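Local coordinates for trigger factor (Thermotoga maritima, PDB 2NSA), which probably acts as a ribosome-associated chaperone and peptidyl-prolyl isomerase for newly made proteins, this piece being its C-terminal chaperone domain, at residues Ile43-Ser46 and Asp47-Glu51; Ile88-Asp91 and Ile92-Asp95. All coordinates share one frame; numbering follows the deposited sequence.

Interaction 1 (Ile43-Ser46 and Asp47-Glu51)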
loop_
_atom_site.group_PDB
_atom_site.type_symbol
_atom_site.label_atom_id
_atom_site.label_comp_id
_atom_site.label_asym_id
_atom_site.label_seq_id
_atom_site.Cartn_x
_atom_site.Cartn_y
_atom_site.Cartn_z
ATOM N N ILE A 43 7.982 -9.140 -11.859
ATOM C CA ILE A 43 8.980 -9.440 -10.838
ATOM C C ILE A 43 9.521 -10.842 -11.093
ATOM O O ILE A 43 8.753 -11.787 -11.275
ATOM C CB ILE A 43 8.363 -9.435 -9.416
ATOM C CG1 ILE A 43 7.787 -8.057 -9.083
ATOM C CG2 ILE A 43 9.417 -9.852 -8.393
ATOM C CD1 ILE A 43 8.825 -7.006 -8.753
ATOM N N GLU A 44 10.841 -10.973 -11.105
ATOM C CA GLU A 44 11.469 -12.270 -11.311
ATOM C C GLU A 44 12.006 -12.756 -9.964
ATOM O O GLU A 44 13.126 -12.435 -9.580
ATOM C CB GLU A 44 12.597 -12.147 -12.341
ATOM C CG GLU A 44 13.602 -11.039 -12.058
ATOM C CD GLU A 44 14.540 -10.782 -13.232
ATOM O OE1 GLU A 44 14.768 -11.717 -14.032
ATOM O OE2 GLU A 44 15.051 -9.647 -13.350
ATOM N N ILE A 45 11.189 -13.523 -9.247
ATOM C CA ILE A 45 11.565 -14.039 -7.934
ATOM C C ILE A 45 11.246 -15.536 -7.844
ATOM O O ILE A 45 10.313 -16.015 -8.488
ATOM C CB ILE A 45 10.822 -13.253 -6.814
ATOM C CG1 ILE A 45 11.496 -13.481 -5.466
ATOM C CG2 ILE A 45 9.361 -13.671 -6.751
ATOM C CD1 ILE A 45 11.006 -12.527 -4.387
ATOM N N SER A 46 12.019 -16.271 -7.050
ATOM C CA SER A 46 11.810 -17.712 -6.923
ATOM C C SER A 46 10.543 -18.067 -6.161
ATOM O O SER A 46 10.093 -17.319 -5.289
ATOM C CB SER A 46 13.007 -18.373 -6.227
ATOM O OG SER A 46 12.997 -18.137 -4.823
ATOM N N ASP A 47 9.963 -19.212 -6.505
ATOM C CA ASP A 47 8.777 -19.678 -5.805
ATOM C C ASP A 47 9.192 -19.954 -4.366
ATOM O O ASP A 47 8.408 -19.753 -3.434
ATOM C CB ASP A 47 8.231 -20.964 -6.433
ATOM C CG ASP A 47 7.713 -20.755 -7.842
ATOM O OD1 ASP A 47 7.128 -19.685 -8.118
ATOM O OD2 ASP A 47 7.877 -21.671 -8.681
ATOM N N ARG A 48 10.431 -20.403 -4.177
ATOM C CA ARG A 48 10.905 -20.692 -2.832
ATOM C C ARG A 48 10.844 -19.441 -1.953
ATOM O O ARG A 48 10.416 -19.508 -0.797
ATOM C CB ARG A 48 12.333 -21.257 -2.856
ATOM C CG ARG A 48 12.883 -21.622 -1.472
ATOM C CD ARG A 48 11.963 -22.574 -0.710
ATOM N NE ARG A 48 12.356 -22.684 0.696
ATOM C CZ ARG A 48 11.517 -22.973 1.687
ATOM N NH1 ARG A 48 10.232 -23.186 1.431
ATOM N NH2 ARG A 48 11.962 -23.025 2.936
ATOM N N THR A 49 11.257 -18.297 -2.493
ATOM C CA THR A 49 11.216 -17.059 -1.717
ATOM C C THR A 49 9.783 -16.771 -1.276
ATOM O O THR A 49 9.536 -16.373 -0.130
ATOM C CB THR A 49 11.719 -15.853 -2.539
ATOM O OG1 THR A 49 13.104 -16.037 -2.852
ATOM C CG2 THR A 49 11.553 -14.561 -1.744
ATOM N N LEU A 50 8.842 -16.969 -2.190
ATOM C CA LEU A 50 7.434 -16.737 -1.885
ATOM C C LEU A 50 6.938 -17.719 -0.820
ATOM O O LEU A 50 6.179 -17.331 0.072
ATOM C CB LEU A 50 6.597 -16.830 -3.166
ATOM C CG LEU A 50 6.961 -15.744 -4.195
ATOM C CD1 LEU A 50 6.136 -15.912 -5.468
ATOM C CD2 LEU A 50 6.720 -14.368 -3.596
ATOM N N GLU A 51 7.358 -18.981 -0.898
ATOM C CA GLU A 51 6.944 -19.958 0.113
ATOM C C GLU A 51 7.413 -19.483 1.481
ATOM O O GLU A 51 6.684 -19.570 2.467
ATOM C CB GLU A 51 7.557 -21.339 -0.148
ATOM C CG GLU A 51 7.119 -21.977 -1.434
ATOM C CD GLU A 51 7.717 -23.354 -1.631
ATOM O OE1 GLU A 51 8.816 -23.620 -1.092
ATOM O OE2 GLU A 51 7.091 -24.171 -2.343
HETATM O O HOH W 1 9.640 -18.320 -9.945
HETATM O O HOH W 2 7.226 -16.701 -9.537
HETATM O O HOH W 3 14.127 -15.664 -5.185
#
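I45 carries CG1 opposite its backbone N (chi1 -163°), and its chain runs on extended to CD1, which reaches the methyl of T49. T49 turns CG2 to that side, with OG1 beside its own backbone N (chi1 -65°). The two side chains cross at about a right angle. I45 CD1 and T49 CG2 are 3.4 Å apart, closer than usual for two carbons. The other branch of I45 faces the next residue of the helix. Its CG2 lies 4.1 Å from L50 CG, an apolar contact with a residue that is itself buried. Replacing I45 by alanine removes both branches and would probably leave the T49 methyl and the L50 side chain without this apolar partner.

S46 OG reaches forward over the first turn, 2.9 Å from T49 OG1. A water joins the same corner. It accepts from S46 N and also bonds both hydroxyls, 2.7 Å from S46 OG and 2.6 Å from T49 OG1. The backbone link is looser: L50 N donates to S46 O over 3.4 Å, a weak bond.

Farther out, R48 and E51 form a salt bridge one turn apart. R48 NH1 donates to E51 OE1 at 2.9 Å, with the oxygen near the guanidinium plane. NH1 comes to OE1 on the anti side, 25° out of the carboxylate plane. L50 also touches K85 of helix 77-105. The arrangement is a helix start, with S46 at the N-cap of helix 47-64 and the residue before it packed on the first turn.

Interaction 2 (Ile88-Asp91 and Ile92-Asp95); sequences ILDD and IKRD
D91 and R94 form a salt bridge three residues apart on one helix. R94 NH1 donates to D91 OD1 at 2.6 Å, using the anti lone pair of the oxygen. The oxygen lies close to the guanidinium plane, while the carboxylate plane is turned 61° from it. A water closes a second route, donating to D91 OD1 and accepting from R94 NH2. D90 O lies over one guanidinium face, 3.7 Å above the plane and offset toward the rim. The R94 chain bends at chi3 (-57°), which folds its end back beside D91.

K93 stays extended beyond CG and lays CE against L89 CG at 3.8 Å. Its NZ reaches D90 OD1 through a water that bonds both. On another side of the helix, I88 CG2 meets I92 CD1 at 4.1 Å. Regular backbone bonds from residue i+4 to i, such as R94 N to D90 O at 2.8 Å, set this spacing.

Outside the helix, L34 O accepts from R94 NE, so a second N-H of the group is held as well. P38 packs on D90 and R94, and V41 on K93. I88 and I92 turn to helix 47-64, where both touch L53 and I88 also touches V54.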
loop_
_atom_site.group_PDB
_atom_site.type_symbol
_atom_site.label_atom_id
_atom_site.label_comp_id
_atom_site.label_asym_id
_atom_site.label_seq_id
_atom_site.Cartn_x
_atom_site.Cartn_y
_atom_site.Cartn_z
ATOM N N ILE A 88 0.981 -11.762 -1.584
ATOM C CA ILE A 88 2.332 -11.315 -1.264
ATOM C C ILE A 88 3.069 -10.897 -2.526
ATOM O O ILE A 88 3.763 -9.875 -2.532
ATOM C CB ILE A 88 3.128 -12.412 -0.529
ATOM C CG1 ILE A 88 2.577 -12.550 0.897
ATOM C CG2 ILE A 88 4.615 -12.065 -0.484
ATOM C CD1 ILE A 88 3.141 -13.720 1.675
ATOM N N LEU A 89 2.925 -11.680 -3.592
ATOM C CA LEU A 89 3.581 -11.325 -4.844
ATOM C C LEU A 89 3.022 -9.991 -5.320
ATOM O O LEU A 89 3.766 -9.136 -5.811
ATOM C CB LEU A 89 3.351 -12.401 -5.911
ATOM C CG LEU A 89 3.913 -12.128 -7.308
ATOM C CD1 LEU A 89 5.398 -11.826 -7.249
ATOM C CD2 LEU A 89 3.644 -13.346 -8.181
ATOM N N ASP A 90 1.713 -9.807 -5.180
ATOM C CA ASP A 90 1.115 -8.543 -5.608
ATOM C C ASP A 90 1.652 -7.376 -4.776
ATOM O O ASP A 90 1.856 -6.287 -5.312
ATOM C CB ASP A 90 -0.413 -8.594 -5.525
ATOM C CG ASP A 90 -1.042 -9.281 -6.730
ATOM O OD1 ASP A 90 -0.369 -9.406 -7.778
ATOM O OD2 ASP A 90 -2.220 -9.683 -6.637
ATOM N N ASP A 91 1.890 -7.595 -3.481
ATOM C CA ASP A 91 2.418 -6.528 -2.628
ATOM C C ASP A 91 3.830 -6.156 -3.081
ATOM O O ASP A 91 4.197 -4.976 -3.116
ATOM C CB ASP A 91 2.498 -6.937 -1.149
ATOM C CG ASP A 91 1.138 -7.098 -0.492
ATOM O OD1 ASP A 91 0.156 -6.490 -0.963
ATOM O OD2 ASP A 91 1.063 -7.827 0.523
ATOM N N ILE A 92 4.631 -7.169 -3.391
ATOM C CA ILE A 92 6.000 -6.942 -3.841
ATOM C C ILE A 92 5.981 -6.129 -5.133
ATOM O O ILE A 92 6.763 -5.182 -5.296
ATOM C CB ILE A 92 6.738 -8.280 -4.064
ATOM C CG1 ILE A 92 6.950 -8.965 -2.713
ATOM C CG2 ILE A 92 8.107 -8.040 -4.703
ATOM C CD1 ILE A 92 7.557 -10.371 -2.829
ATOM N N LYS A 93 5.095 -6.501 -6.053
ATOM C CA LYS A 93 4.972 -5.773 -7.312
ATOM C C LYS A 93 4.509 -4.341 -7.065
ATOM O O LYS A 93 5.065 -3.389 -7.625
ATOM C CB LYS A 93 3.969 -6.465 -8.236
ATOM C CG LYS A 93 4.458 -7.785 -8.787
ATOM C CD LYS A 93 3.383 -8.430 -9.642
ATOM C CE LYS A 93 3.846 -9.736 -10.228
ATOM N NZ LYS A 93 2.758 -10.377 -11.020
ATOM N N ARG A 94 3.493 -4.200 -6.221
ATOM C CA ARG A 94 2.935 -2.897 -5.904
ATOM C C ARG A 94 3.988 -1.975 -5.304
ATOM O O ARG A 94 4.114 -0.812 -5.706
ATOM C CB ARG A 94 1.765 -3.048 -4.927
ATOM C CG ARG A 94 0.878 -1.819 -4.843
ATOM C CD ARG A 94 -0.316 -2.019 -3.915
ATOM N NE ARG A 94 -1.153 -3.155 -4.289
ATOM C CZ ARG A 94 -1.103 -4.346 -3.699
ATOM N NH1 ARG A 94 -0.252 -4.558 -2.708
ATOM N NH2 ARG A 94 -1.919 -5.322 -4.089
ATOM N N ASP A 95 4.748 -2.479 -4.336
ATOM C CA ASP A 95 5.764 -1.640 -3.722
ATOM C C ASP A 95 6.846 -1.227 -4.718
ATOM O O ASP A 95 7.342 -0.104 -4.661
ATOM C CB ASP A 95 6.363 -2.324 -2.490
ATOM C CG ASP A 95 5.370 -2.407 -1.339
ATOM O OD1 ASP A 95 4.326 -1.724 -1.405
ATOM O OD2 ASP A 95 5.634 -3.150 -0.364
HETATM O O HOH W 4 1.159 -11.276 -8.733
HETATM O O HOH W 5 -1.979 -7.904 -2.323
#

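In the fold
From the N terminus, helix 25-36 leads into a loop that ends at interaction 1. There the chain turns into helix 47-64. Interaction 2 comes later, midway along helix 77-105. Both contacts are local, and neither closes a long loop. They follow in series, without nesting or crossing. Their centres are about 11 Å apart, and they touch in space. I43 CG1 packs on K93 CG at 3.4 Å, and I43 CD1 lies near I92 CG2. L50 CD2 meets I92 CD1. The loop and the first turn of helix 47-64 are thus laid against helix 77-105, all within the C-terminal chaperone domain.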